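Local coordinates for protein ZmpA Glycopeptidase (Clostridium perfringens, PDB 6XSX) that acts as a glycopeptidase, probably a metal-dependent hydrolase of glycosylated proteins, represented here by the M60 peptidase catalytic module of a longer multidomain protein, at residues 61-66 with 74-79; 120-125 with 135-140; 48-53 with 147-152; 163-168 with 173-178; 186-191 with 211-216. All blocks are in the same frame, centred on the assembly; numbering follows the deposited sequence.

Contact 1: residues 61-66 with 74-79; sequences ITVYVD and PKLVFK
Pro74 opens the contact: CD of its ring lies 4.4 Å from CG1 of Val65, a loose touch beside the end of the facing strand. The proline also touches Leu27 and Asn124, so the start of strand 75-80 is already tucked into the core. Two residues on, Leu76 is the hub. Its CD2 branch does all the close touching, meeting Ile61 CD1 tip to tip at 3.9 Å and passing at an angle to Val63 CG2, 4.1 Å away. Ile61 gets there by wedging CG1 between its own backbone N and carbonyl carbon (chi1 58°) and then running extended to CD1. Leu120 packs against both Leu76 and Ile61 and closes the cluster from the neighbouring strand. No hydrogen bond joins 61-66 to 74-79; the backbone of Thr62, Tyr64 and Asp66 pairs with strand 136-140, while that of Ile61 and Val65 pairs with strand 96-101. The alternation of Ile61, Val63 and Val65, all pointing inward from one strand onto Leu76 of a strand in a second sheet and the proline that precedes it, is the face-to-face apolar packing of a beta-sandwich.

Contact 2: residues 120-125 with 135-140; sequences LYTSNP and PKIRIE. With EDO (1,2-ethanediol), chain F.
Asn124 ND2 sits 3.8 Å from both CG and CD of Pro135, the nearest approach between the two segments. Next along, the CG2 methyl of Thr122 and CD1 of Ile137 pass side by side, heading opposite ways, 4.1 Å apart, and Leu120 CD1 faces Ile139 CG2 at 4.3 Å. The segments run almost antiparallel (171° apart) but belong to different sheets and share no hydrogen bond. The amide of Asn124 is positioned from outside: ND2 donates to Gln28 O, and OD1 accepts from Gln131 NE2. Tyr53 packs on Ile139. On the other face of strand 136-140, Arg138 NH1 makes a salt bridge to Glu140 OE2 (2.6 Å, 172°), lying in the guanidinium plane and using the anti side of the carboxylate. Arg138 NE makes only a weak hydrogen bond (3.4 Å) to O1 of a 1,2-ethanediol, probably from the crystallisation liquor. Strand 136-140 is therefore two-faced, apolar toward the partner sheet and charged on the reverse, and the one amide in the interface is satisfied by hydrogen bonds at both ends.

Contact 3: residues 48-53 with 147-152; sequences WQPTGY and NYIKGI
Pro50 and Ile149 carry most of this contact. Ile149 CD1 meets the proline ring at CB (3.6 Å) and CG (3.7 Å), the two side chains crossing at a slant. The long branch of Ile149 is delivered by a CG1 set beside the backbone N (chi1 -57°) and an extended second torsion, which carries the terminal methyl onto the ring. Phe182 of the adjoining strand packs on both residues and also on Asn147, adding an aromatic group to the cluster. Asn147 is the third participant: the end of its side chain lies over the backbone of Gly52, whose positive phi (81°) marks a local kink in the chain. The CA atoms of Gly52 and Asn147 are 6.4 Å apart, those of Pro50 and Ile149 8.0 Å, so the strands splay toward Ile149 and no hydrogen bond links the two segments. Pairing resumes just outside, where the backbone of Gly52 bonds that of Tyr145. Beside the kink, Thr51 OG1 accepts from Tyr53 N at 3.1 Å, an ST turn, and also bonds Leu120 O of the next strand. At the far end Ile152 N returns to Ile149 O (3.0 Å) as the chain turns out of the sheet. Side chains thus fill in where main-chain pairing stops, at the diverging end of two antiparallel neighbours in the mixed sheet.

Contact 4: residues 163-168 with 173-178; sequences EEYVDL and PQLPDV
Tyr165 of helix 155-171 reaches across to Pro176, in the loop that leads into strand 179-182; helix and loop form the connection of a beta-alpha-beta crossover, since strands 143-149 and 179-182 are parallel neighbours in the mixed sheet. The phenol is thrown off the helix by a CG anti to the backbone N (chi1 -173°). Its OH donates to Pro176 O at 2.7 Å, in the plane of the carbonyl and with a C=O...donor angle of 148°, and this oxygen lies at the edge of the ring, in the ring plane. The same hydroxyl touches the Pro176 ring, with CD 3.5 Å away, and meets Leu175 CB at 3.8 Å, so the hydroxyl has one polar partner and apolar neighbours at Pro176 and Leu175. Val178 lies farther along the loop and touches the tyrosine more loosely. Tyr145 and Pro146 of strand 143-149, together with Ala192, also pack on Tyr165, which therefore ties the helix to the loop beside the sheet. Asp177 follows the accepting carbonyl, and its OD2 is hydrogen-bonded to Thr193 OG1. One helical turn after Tyr165 comes Leu168, at the more exposed margin. Its partner Leu175 also touches Leu169. Here Leu175 CD1 comes to rest against Leu168, 3.7 Å from the branch methyl CD2 and equally close to CG.

Contact 5: residues 186-191 with 211-216; sequences TLVNVT and NKSDEV
The carboxylate of Asp214 is the flat group that touches strand 186-190, loosely, with OD1 4.1 Å from Thr186 N and 4.2 Å from Thr186 CG2. Its oxygens are engaged elsewhere: OD1 bonds Ser183 OG and Lys185 N, and OD2 also bonds Asp184 N, so the group ties the helix to the turn before the strand. The tight spot is Thr186 OG1 against Ser213 CB, 3.2 Å. A chi1 of 85° places OG1 between its backbone N and carbonyl carbon. The two hydroxyls do not bond directly; a water sits 3.0 Å from Thr186 OG1 and donates weakly to Ser213 OG. Thr186 OG1 also bonds Ser183 OG, and Ser213 OG bonds Thr209 O. Val188 CG2 adds a contact to Ser213 OG at 3.8 Å. The axis of 211-216, part of helix 206-224, passes 8.8 Å from that of 186-190, with their N-to-C directions 128° apart. Ala270 of helix 267-272 also packs on Val188, and strands 179-182 and 240-244 flank 186-190 in the sheet.

Overall arrangement
Contacts 1 and 2, with centres 5 Å apart, fasten the same two sheets: strands 60-66 and 136-140 are neighbours in one, 75-80 and 117-123 in the other. The second sheet runs on through contact 3, whose centre is 12 Å from contact 2, where Thr122 N meets Gln49 O at 2.8 Å, and then to contact 5, its centre 12 Å from that of contact 3. A salt bridge from Lys150 NZ to Asp214 OD2 (2.8 Å) joins those last two. Contact 4 lies off to the side, 17 Å from contact 3, and touches contact 5 through Val178 and Asn189. An HExxH pattern on helix 277-286, with no metal bound to it in this structure, is consistent with a zinc-peptidase active site; none of the five contacts includes it.

Contact 1: residues 61-66 with 74-79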
# COMPACT_ATOMS: atom_id res chain seq x y z
N ILE A 61 28.88 15.26 -19.95
CA ILE A 61 29.30 13.87 -19.84
C ILE A 61 29.34 13.31 -21.26
O ILE A 61 28.71 13.88 -22.16
CB ILE A 61 28.34 13.06 -18.94
CG1 ILE A 61 26.89 13.09 -19.43
CG2 ILE A 61 28.45 13.51 -17.49
CD1 ILE A 61 26.01 11.98 -18.88
N THR A 62 30.11 12.23 -21.45
CA THR A 62 30.19 11.58 -22.74
C THR A 62 29.74 10.13 -22.59
O THR A 62 30.27 9.40 -21.75
CB THR A 62 31.59 11.70 -23.37
OG1 THR A 62 31.94 13.09 -23.37
CG2 THR A 62 31.65 11.16 -24.78
N VAL A 63 28.71 9.75 -23.35
CA VAL A 63 28.16 8.42 -23.19
C VAL A 63 28.33 7.67 -24.50
O VAL A 63 27.95 8.16 -25.55
CB VAL A 63 26.68 8.46 -22.74
CG1 VAL A 63 26.13 7.05 -22.51
CG2 VAL A 63 26.50 9.32 -21.50
N TYR A 64 28.91 6.47 -24.39
CA TYR A 64 29.11 5.60 -25.54
C TYR A 64 28.05 4.50 -25.51
O TYR A 64 27.84 3.87 -24.48
CB TYR A 64 30.53 5.05 -25.51
CG TYR A 64 31.55 6.11 -25.81
CD1 TYR A 64 31.85 6.45 -27.12
CD2 TYR A 64 32.19 6.79 -24.79
CE1 TYR A 64 32.78 7.44 -27.41
CE2 TYR A 64 33.12 7.78 -25.07
CZ TYR A 64 33.41 8.10 -26.38
OH TYR A 64 34.33 9.08 -26.64
N VAL A 65 27.39 4.31 -26.66
CA VAL A 65 26.27 3.40 -26.79
C VAL A 65 26.56 2.43 -27.94
O VAL A 65 26.83 2.85 -29.06
CB VAL A 65 24.96 4.18 -27.04
CG1 VAL A 65 23.79 3.25 -27.32
CG2 VAL A 65 24.63 5.14 -25.90
N ASP A 66 26.49 1.13 -27.64
CA ASP A 66 26.61 0.11 -28.66
C ASP A 66 25.31 -0.70 -28.72
O ASP A 66 24.94 -1.35 -27.74
CB ASP A 66 27.86 -0.75 -28.41
CG ASP A 66 28.00 -1.97 -29.30
OD1 ASP A 66 27.22 -2.11 -30.27
OD2 ASP A 66 28.89 -2.79 -29.01
N PRO A 74 18.79 2.43 -25.60
CA PRO A 74 18.35 2.72 -24.24
C PRO A 74 18.43 4.23 -24.00
O PRO A 74 18.98 4.97 -24.82
CB PRO A 74 19.38 2.01 -23.35
CG PRO A 74 20.62 1.88 -24.23
CD PRO A 74 20.08 1.71 -25.63
N LYS A 75 17.86 4.65 -22.88
CA LYS A 75 17.81 6.04 -22.46
C LYS A 75 18.54 6.19 -21.13
O LYS A 75 18.65 5.24 -20.35
CB LYS A 75 16.34 6.49 -22.41
CG LYS A 75 15.70 6.59 -23.79
CD LYS A 75 14.24 6.17 -23.89
CE LYS A 75 13.76 5.98 -25.32
NZ LYS A 75 14.28 7.02 -26.25
N LEU A 76 19.05 7.40 -20.89
CA LEU A 76 19.53 7.79 -19.58
C LEU A 76 18.42 8.58 -18.89
O LEU A 76 17.68 9.32 -19.55
CB LEU A 76 20.76 8.68 -19.78
CG LEU A 76 21.95 8.42 -18.88
CD1 LEU A 76 22.39 6.97 -18.96
CD2 LEU A 76 23.10 9.34 -19.27
N VAL A 77 18.29 8.37 -17.57
CA VAL A 77 17.44 9.19 -16.73
C VAL A 77 18.35 9.99 -15.79
O VAL A 77 19.15 9.40 -15.06
CB VAL A 77 16.40 8.35 -15.97
CG1 VAL A 77 15.55 9.20 -15.02
CG2 VAL A 77 15.50 7.55 -16.92
N PHE A 78 18.26 11.32 -15.87
CA PHE A 78 18.79 12.21 -14.86
C PHE A 78 17.69 12.47 -13.84
O PHE A 78 16.57 12.81 -14.21
CB PHE A 78 19.30 13.52 -15.47
CG PHE A 78 19.55 14.65 -14.49
CD1 PHE A 78 20.60 14.59 -13.58
CD2 PHE A 78 18.75 15.79 -14.48
CE1 PHE A 78 20.83 15.62 -12.67
CE2 PHE A 78 18.98 16.81 -13.57
CZ PHE A 78 20.02 16.73 -12.67
N LYS A 79 18.04 12.30 -12.56
CA LYS A 79 17.10 12.55 -11.48
C LYS A 79 17.72 13.59 -10.54
O LYS A 79 18.70 13.29 -9.86
CB LYS A 79 16.71 11.23 -10.80
CG LYS A 79 15.61 11.32 -9.73
CD LYS A 79 16.16 11.53 -8.34
CE LYS A 79 15.13 11.53 -7.23
NZ LYS A 79 14.38 12.81 -7.17

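Contact 2: residues 120-125 with 135-140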
# COMPACT_ATOMS: atom_id res chain seq x y z
N LEU A 120 22.21 9.34 -12.26
CA LEU A 120 21.84 8.75 -13.53
C LEU A 120 21.36 7.32 -13.28
O LEU A 120 22.00 6.57 -12.55
CB LEU A 120 23.01 8.73 -14.52
CG LEU A 120 23.71 10.07 -14.81
CD1 LEU A 120 24.87 9.86 -15.76
CD2 LEU A 120 22.74 11.09 -15.40
N TYR A 121 20.22 7.00 -13.92
CA TYR A 121 19.74 5.64 -14.08
C TYR A 121 19.58 5.34 -15.58
O TYR A 121 19.55 6.26 -16.40
CB TYR A 121 18.38 5.48 -13.40
CG TYR A 121 18.29 6.01 -11.99
CD1 TYR A 121 19.04 5.45 -10.96
CD2 TYR A 121 17.45 7.07 -11.68
CE1 TYR A 121 18.96 5.94 -9.66
CE2 TYR A 121 17.35 7.56 -10.38
CZ TYR A 121 18.11 6.99 -9.37
OH TYR A 121 18.02 7.48 -8.10
N THR A 122 19.49 4.05 -15.91
CA THR A 122 19.18 3.66 -17.27
C THR A 122 17.72 3.20 -17.34
O THR A 122 17.17 2.67 -16.38
CB THR A 122 20.11 2.56 -17.81
OG1 THR A 122 19.89 1.35 -17.08
CG2 THR A 122 21.58 2.92 -17.70
N SER A 123 17.14 3.45 -18.52
CA SER A 123 15.83 2.93 -18.89
C SER A 123 15.98 2.29 -20.26
O SER A 123 16.50 2.94 -21.18
CB SER A 123 14.82 4.04 -18.91
OG SER A 123 13.60 3.58 -19.44
N ASN A 124 15.58 1.02 -20.38
CA ASN A 124 15.72 0.30 -21.63
C ASN A 124 14.41 -0.39 -21.96
O ASN A 124 14.30 -1.61 -21.84
CB ASN A 124 16.87 -0.71 -21.60
CG ASN A 124 17.23 -1.21 -22.98
OD1 ASN A 124 17.06 -0.49 -23.96
ND2 ASN A 124 17.70 -2.45 -23.06
N PRO A 125 13.37 0.37 -22.40
CA PRO A 125 12.01 -0.15 -22.46
C PRO A 125 11.68 -0.89 -23.76
O PRO A 125 10.68 -0.59 -24.42
CB PRO A 125 11.20 1.14 -22.25
CG PRO A 125 12.01 2.19 -23.01
CD PRO A 125 13.46 1.77 -22.83
N PRO A 135 22.17 -3.84 -25.41
CA PRO A 135 23.02 -2.65 -25.48
C PRO A 135 24.17 -2.71 -24.47
O PRO A 135 24.05 -3.30 -23.39
CB PRO A 135 22.08 -1.50 -25.10
CG PRO A 135 20.69 -2.04 -25.34
CD PRO A 135 20.78 -3.53 -25.05
N LYS A 136 25.29 -2.09 -24.85
CA LYS A 136 26.38 -1.83 -23.93
C LYS A 136 26.56 -0.32 -23.89
O LYS A 136 26.49 0.33 -24.93
CB LYS A 136 27.68 -2.45 -24.44
CG LYS A 136 27.72 -3.97 -24.45
CD LYS A 136 28.75 -4.51 -25.43
CE LYS A 136 28.97 -6.00 -25.30
NZ LYS A 136 29.41 -6.34 -23.93
N ILE A 137 26.75 0.23 -22.68
CA ILE A 137 27.05 1.65 -22.60
C ILE A 137 28.20 1.88 -21.63
O ILE A 137 28.46 1.07 -20.74
CB ILE A 137 25.81 2.53 -22.28
CG1 ILE A 137 25.49 2.57 -20.79
CG2 ILE A 137 24.60 2.16 -23.13
CD1 ILE A 137 24.58 3.73 -20.42
N ARG A 138 28.88 3.01 -21.85
CA ARG A 138 29.92 3.51 -20.97
C ARG A 138 29.69 5.00 -20.75
O ARG A 138 29.38 5.72 -21.69
CB ARG A 138 31.29 3.25 -21.59
CG ARG A 138 32.46 3.51 -20.65
CD ARG A 138 33.74 2.94 -21.22
NE ARG A 138 34.04 3.36 -22.58
CZ ARG A 138 34.59 4.53 -22.90
NH1 ARG A 138 34.88 5.41 -21.96
NH2 ARG A 138 34.84 4.81 -24.17
N ILE A 139 29.86 5.44 -19.50
CA ILE A 139 29.67 6.84 -19.16
C ILE A 139 31.02 7.41 -18.71
O ILE A 139 31.64 6.88 -17.79
CB ILE A 139 28.57 7.00 -18.09
CG1 ILE A 139 27.23 6.44 -18.58
CG2 ILE A 139 28.43 8.46 -17.66
CD1 ILE A 139 26.23 6.17 -17.47
N GLU A 140 31.44 8.52 -19.33
CA GLU A 140 32.65 9.23 -18.94
C GLU A 140 32.28 10.57 -18.32
O GLU A 140 31.39 11.27 -18.80
CB GLU A 140 33.50 9.53 -20.17
CG GLU A 140 34.18 8.34 -20.81
CD GLU A 140 35.09 8.69 -21.98
OE1 GLU A 140 35.14 9.89 -22.38
OE2 GLU A 140 35.76 7.77 -22.51
C1 EDO F . 30.92 0.39 -24.57
O1 EDO F . 32.07 1.20 -24.40
C2 EDO F . 29.92 1.03 -25.45
O2 EDO F . 30.49 1.35 -26.71

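Contact 3: residues 48-53 with 147-152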
# COMPACT_ATOMS: atom_id res chain seq x y z
N TRP A 48 13.74 2.10 -13.75
CA TRP A 48 15.07 2.67 -13.61
C TRP A 48 16.06 1.62 -13.09
O TRP A 48 15.78 0.93 -12.12
CB TRP A 48 15.03 3.87 -12.65
CG TRP A 48 14.14 4.98 -13.09
CD1 TRP A 48 13.55 5.16 -14.31
CD2 TRP A 48 13.79 6.12 -12.30
NE1 TRP A 48 12.83 6.33 -14.32
CE2 TRP A 48 12.97 6.94 -13.11
CE3 TRP A 48 14.10 6.53 -11.01
CZ2 TRP A 48 12.43 8.13 -12.64
CZ3 TRP A 48 13.56 7.71 -10.54
CH2 TRP A 48 12.74 8.50 -11.35
N GLN A 49 17.24 1.58 -13.74
CA GLN A 49 18.30 0.63 -13.39
C GLN A 49 19.57 1.39 -13.04
O GLN A 49 19.82 2.47 -13.59
CB GLN A 49 18.50 -0.41 -14.49
CG GLN A 49 17.23 -1.20 -14.81
CD GLN A 49 16.67 -1.96 -13.63
OE1 GLN A 49 17.40 -2.53 -12.83
NE2 GLN A 49 15.36 -1.98 -13.51
N PRO A 50 20.37 0.88 -12.06
CA PRO A 50 21.50 1.61 -11.49
C PRO A 50 22.67 1.88 -12.43
O PRO A 50 22.96 1.06 -13.31
CB PRO A 50 22.03 0.67 -10.39
CG PRO A 50 21.52 -0.71 -10.78
CD PRO A 50 20.18 -0.44 -11.43
N THR A 51 23.30 3.05 -12.25
CA THR A 51 24.59 3.35 -12.86
C THR A 51 25.63 3.66 -11.79
O THR A 51 26.80 3.40 -12.01
CB THR A 51 24.53 4.51 -13.87
OG1 THR A 51 24.54 5.74 -13.15
CG2 THR A 51 23.34 4.43 -14.81
N GLY A 52 25.19 4.24 -10.67
CA GLY A 52 26.08 4.63 -9.59
C GLY A 52 26.79 5.97 -9.84
O GLY A 52 27.70 6.32 -9.09
N TYR A 53 26.33 6.71 -10.87
CA TYR A 53 26.95 7.98 -11.23
C TYR A 53 26.11 9.18 -10.80
O TYR A 53 24.89 9.19 -10.98
CB TYR A 53 27.21 8.08 -12.73
CG TYR A 53 28.26 7.13 -13.24
CD1 TYR A 53 29.54 7.12 -12.69
CD2 TYR A 53 27.97 6.24 -14.26
CE1 TYR A 53 30.51 6.24 -13.15
CE2 TYR A 53 28.93 5.35 -14.73
CZ TYR A 53 30.20 5.35 -14.17
OH TYR A 53 31.14 4.48 -14.63
N ASN A 147 25.79 3.86 -3.17
CA ASN A 147 24.60 3.12 -3.53
C ASN A 147 24.84 1.66 -3.14
O ASN A 147 25.97 1.20 -3.19
CB ASN A 147 24.29 3.23 -5.04
CG ASN A 147 25.38 2.62 -5.89
OD1 ASN A 147 26.41 3.25 -6.15
ND2 ASN A 147 25.19 1.38 -6.30
N TYR A 148 23.76 0.97 -2.75
CA TYR A 148 23.83 -0.46 -2.49
C TYR A 148 22.98 -1.18 -3.51
O TYR A 148 21.81 -0.83 -3.70
CB TYR A 148 23.32 -0.76 -1.07
CG TYR A 148 23.22 -2.23 -0.76
CD1 TYR A 148 24.25 -2.90 -0.12
CD2 TYR A 148 22.08 -2.96 -1.10
CE1 TYR A 148 24.15 -4.25 0.18
CE2 TYR A 148 21.97 -4.31 -0.80
CZ TYR A 148 23.01 -4.95 -0.17
OH TYR A 148 22.92 -6.29 0.12
N ILE A 149 23.56 -2.20 -4.16
CA ILE A 149 22.83 -3.01 -5.11
C ILE A 149 22.78 -4.44 -4.59
O ILE A 149 23.82 -5.10 -4.48
CB ILE A 149 23.44 -2.94 -6.53
CG1 ILE A 149 23.52 -1.49 -7.03
CG2 ILE A 149 22.64 -3.83 -7.47
CD1 ILE A 149 24.27 -1.31 -8.33
N LYS A 150 21.57 -4.90 -4.27
CA LYS A 150 21.37 -6.23 -3.73
C LYS A 150 21.90 -7.23 -4.74
O LYS A 150 21.62 -7.13 -5.93
CB LYS A 150 19.89 -6.44 -3.38
CG LYS A 150 19.45 -7.87 -3.13
CD LYS A 150 18.01 -7.97 -2.65
CE LYS A 150 17.53 -9.39 -2.44
NZ LYS A 150 16.19 -9.41 -1.80
N GLY A 151 22.71 -8.17 -4.24
CA GLY A 151 23.26 -9.24 -5.05
C GLY A 151 24.64 -8.89 -5.58
O GLY A 151 25.31 -9.72 -6.17
N ILE A 152 25.08 -7.65 -5.35
CA ILE A 152 26.37 -7.20 -5.85
C ILE A 152 27.23 -6.70 -4.69
O ILE A 152 28.40 -7.03 -4.60
CB ILE A 152 26.17 -6.11 -6.92
CG1 ILE A 152 25.58 -6.70 -8.21
CG2 ILE A 152 27.45 -5.33 -7.17
CD1 ILE A 152 25.29 -5.66 -9.27

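Contact 4: residues 163-168 with 173-178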
# COMPACT_ATOMS: atom_id res chain seq x y z
N GLU A 163 30.84 7.10 4.07
CA GLU A 163 31.75 7.92 4.85
C GLU A 163 32.56 8.81 3.92
O GLU A 163 32.70 10.00 4.16
CB GLU A 163 32.65 7.08 5.76
CG GLU A 163 31.93 6.41 6.93
CD GLU A 163 31.63 7.28 8.14
OE1 GLU A 163 31.92 8.49 8.11
OE2 GLU A 163 31.10 6.73 9.14
N GLU A 164 33.06 8.24 2.81
CA GLU A 164 33.94 8.98 1.92
C GLU A 164 33.16 10.09 1.22
O GLU A 164 33.69 11.18 1.01
CB GLU A 164 34.55 8.06 0.86
CG GLU A 164 35.37 6.94 1.45
CD GLU A 164 36.84 7.09 1.15
OE1 GLU A 164 37.44 8.09 1.62
OE2 GLU A 164 37.38 6.23 0.42
N TYR A 165 31.91 9.80 0.84
CA TYR A 165 31.13 10.70 -0.00
C TYR A 165 30.61 11.87 0.81
O TYR A 165 30.55 13.00 0.31
CB TYR A 165 30.00 9.97 -0.74
CG TYR A 165 29.28 10.81 -1.76
CD1 TYR A 165 29.77 10.94 -3.06
CD2 TYR A 165 28.12 11.50 -1.43
CE1 TYR A 165 29.12 11.73 -4.00
CE2 TYR A 165 27.44 12.27 -2.37
CZ TYR A 165 27.95 12.38 -3.66
OH TYR A 165 27.30 13.15 -4.57
N VAL A 166 30.20 11.60 2.06
CA VAL A 166 29.76 12.67 2.95
C VAL A 166 30.92 13.66 3.15
O VAL A 166 30.71 14.87 3.16
CB VAL A 166 29.20 12.10 4.27
CG1 VAL A 166 28.94 13.19 5.30
CG2 VAL A 166 27.94 11.28 4.02
N ASP A 167 32.15 13.13 3.24
CA ASP A 167 33.31 14.02 3.36
C ASP A 167 33.44 14.85 2.09
O ASP A 167 33.67 16.06 2.17
CB ASP A 167 34.61 13.27 3.67
CG ASP A 167 35.78 14.23 3.84
OD1 ASP A 167 36.55 14.38 2.88
OD2 ASP A 167 35.90 14.83 4.93
N LEU A 168 33.29 14.19 0.94
CA LEU A 168 33.47 14.85 -0.35
C LEU A 168 32.42 15.95 -0.51
O LEU A 168 32.74 17.03 -1.00
CB LEU A 168 33.42 13.82 -1.48
CG LEU A 168 33.65 14.36 -2.89
CD1 LEU A 168 35.06 14.92 -3.05
CD2 LEU A 168 33.38 13.29 -3.95
N PRO A 173 30.02 21.23 -2.19
CA PRO A 173 28.57 21.29 -1.94
C PRO A 173 27.69 21.36 -3.19
O PRO A 173 26.47 21.31 -3.07
CB PRO A 173 28.40 22.60 -1.13
CG PRO A 173 29.78 22.94 -0.63
CD PRO A 173 30.71 22.45 -1.73
N GLN A 174 28.31 21.47 -4.38
CA GLN A 174 27.57 21.45 -5.64
C GLN A 174 27.17 20.02 -6.01
O GLN A 174 26.36 19.84 -6.93
CB GLN A 174 28.43 21.96 -6.81
CG GLN A 174 28.68 23.46 -6.85
CD GLN A 174 29.69 23.83 -7.92
OE1 GLN A 174 30.46 23.00 -8.41
NE2 GLN A 174 29.70 25.10 -8.30
N LEU A 175 27.79 19.02 -5.37
CA LEU A 175 27.47 17.61 -5.60
C LEU A 175 26.10 17.28 -5.00
O LEU A 175 25.71 17.89 -4.01
CB LEU A 175 28.53 16.72 -4.96
CG LEU A 175 29.87 16.62 -5.70
CD1 LEU A 175 30.88 15.88 -4.84
CD2 LEU A 175 29.71 15.92 -7.04
N PRO A 176 25.34 16.28 -5.51
CA PRO A 176 24.06 15.91 -4.91
C PRO A 176 24.27 15.15 -3.60
O PRO A 176 25.13 14.28 -3.52
CB PRO A 176 23.44 14.98 -5.97
CG PRO A 176 24.65 14.31 -6.57
CD PRO A 176 25.70 15.40 -6.64
N ASP A 177 23.47 15.49 -2.58
CA ASP A 177 23.44 14.75 -1.33
C ASP A 177 22.49 13.56 -1.53
O ASP A 177 21.28 13.72 -1.41
CB ASP A 177 23.00 15.65 -0.16
CG ASP A 177 23.16 15.03 1.23
OD1 ASP A 177 23.51 13.83 1.31
OD2 ASP A 177 22.92 15.75 2.22
N VAL A 178 23.05 12.39 -1.84
CA VAL A 178 22.22 11.28 -2.29
C VAL A 178 22.83 9.94 -1.89
O VAL A 178 24.04 9.76 -2.01
CB VAL A 178 21.98 11.31 -3.82
CG1 VAL A 178 23.29 11.28 -4.61
CG2 VAL A 178 21.09 10.17 -4.28

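Contact 5: residues 186-191 with 211-216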
# COMPACT_ATOMS: atom_id res chain seq x y z
N THR A 186 12.91 -2.75 -6.03
CA THR A 186 12.66 -1.39 -5.57
C THR A 186 13.91 -0.52 -5.61
O THR A 186 15.05 -1.01 -5.73
CB THR A 186 12.07 -1.33 -4.15
OG1 THR A 186 13.16 -1.39 -3.23
CG2 THR A 186 11.06 -2.42 -3.85
N LEU A 187 13.65 0.79 -5.48
CA LEU A 187 14.65 1.82 -5.23
C LEU A 187 14.21 2.65 -4.03
O LEU A 187 13.05 3.06 -3.94
CB LEU A 187 14.85 2.69 -6.49
CG LEU A 187 15.62 4.00 -6.30
CD1 LEU A 187 17.01 3.75 -5.73
CD2 LEU A 187 15.71 4.79 -7.60
N VAL A 188 15.14 2.85 -3.10
CA VAL A 188 14.96 3.80 -2.01
C VAL A 188 16.02 4.89 -2.18
O VAL A 188 17.21 4.61 -2.11
CB VAL A 188 15.05 3.11 -0.63
CG1 VAL A 188 15.09 4.12 0.51
CG2 VAL A 188 13.94 2.10 -0.41
N ASN A 189 15.54 6.13 -2.38
CA ASN A 189 16.37 7.29 -2.68
C ASN A 189 16.23 8.29 -1.53
O ASN A 189 15.14 8.81 -1.31
CB ASN A 189 15.93 7.91 -4.01
CG ASN A 189 16.52 9.27 -4.28
OD1 ASN A 189 15.89 10.30 -4.00
ND2 ASN A 189 17.73 9.29 -4.83
N VAL A 190 17.35 8.56 -0.84
CA VAL A 190 17.43 9.48 0.29
C VAL A 190 18.73 10.29 0.16
O VAL A 190 19.46 10.13 -0.81
CB VAL A 190 17.42 8.73 1.64
CG1 VAL A 190 16.07 8.08 1.95
CG2 VAL A 190 18.55 7.71 1.73
N THR A 191 19.02 11.14 1.16
CA THR A 191 20.29 11.85 1.18
C THR A 191 21.38 10.96 1.79
O THR A 191 21.09 10.11 2.63
CB THR A 191 20.26 13.16 1.99
OG1 THR A 191 20.07 12.90 3.38
CG2 THR A 191 19.24 14.17 1.50
N ASN A 211 16.38 -5.87 1.48
CA ASN A 211 15.68 -7.14 1.67
C ASN A 211 14.24 -6.88 2.10
O ASN A 211 13.31 -7.56 1.65
CB ASN A 211 16.44 -8.07 2.62
CG ASN A 211 17.57 -8.81 1.93
OD1 ASN A 211 17.56 -8.99 0.71
ND2 ASN A 211 18.55 -9.24 2.70
N LYS A 212 14.07 -5.87 2.96
CA LYS A 212 12.76 -5.56 3.51
C LYS A 212 11.88 -4.95 2.42
O LYS A 212 10.68 -5.24 2.37
CB LYS A 212 12.90 -4.69 4.76
CG LYS A 212 13.40 -5.44 5.99
CD LYS A 212 13.29 -4.63 7.26
CE LYS A 212 13.53 -5.48 8.50
NZ LYS A 212 13.30 -4.69 9.73
N SER A 213 12.48 -4.12 1.56
CA SER A 213 11.75 -3.51 0.45
C SER A 213 11.16 -4.60 -0.43
O SER A 213 10.01 -4.50 -0.85
CB SER A 213 12.64 -2.59 -0.35
OG SER A 213 13.13 -1.52 0.45
N ASP A 214 11.96 -5.64 -0.71
CA ASP A 214 11.54 -6.74 -1.57
C ASP A 214 10.38 -7.49 -0.92
O ASP A 214 9.43 -7.88 -1.60
CB ASP A 214 12.71 -7.65 -1.95
CG ASP A 214 13.57 -7.06 -3.06
OD1 ASP A 214 13.07 -6.16 -3.77
OD2 ASP A 214 14.74 -7.48 -3.19
N GLU A 215 10.46 -7.69 0.40
CA GLU A 215 9.41 -8.37 1.14
C GLU A 215 8.10 -7.60 1.03
O GLU A 215 7.04 -8.21 0.99
CB GLU A 215 9.80 -8.56 2.62
CG GLU A 215 10.83 -9.66 2.86
CD GLU A 215 10.41 -11.08 2.46
OE1 GLU A 215 9.21 -11.30 2.23
OE2 GLU A 215 11.29 -11.95 2.38
N VAL A 216 8.17 -6.26 1.01
CA VAL A 216 6.96 -5.45 0.93
C VAL A 216 6.28 -5.68 -0.42
O VAL A 216 5.06 -5.87 -0.47
CB VAL A 216 7.22 -3.96 1.21
CG1 VAL A 216 6.04 -3.08 0.84
CG2 VAL A 216 7.62 -3.71 2.65
O HOH W 1 15.66 -0.88 -1.70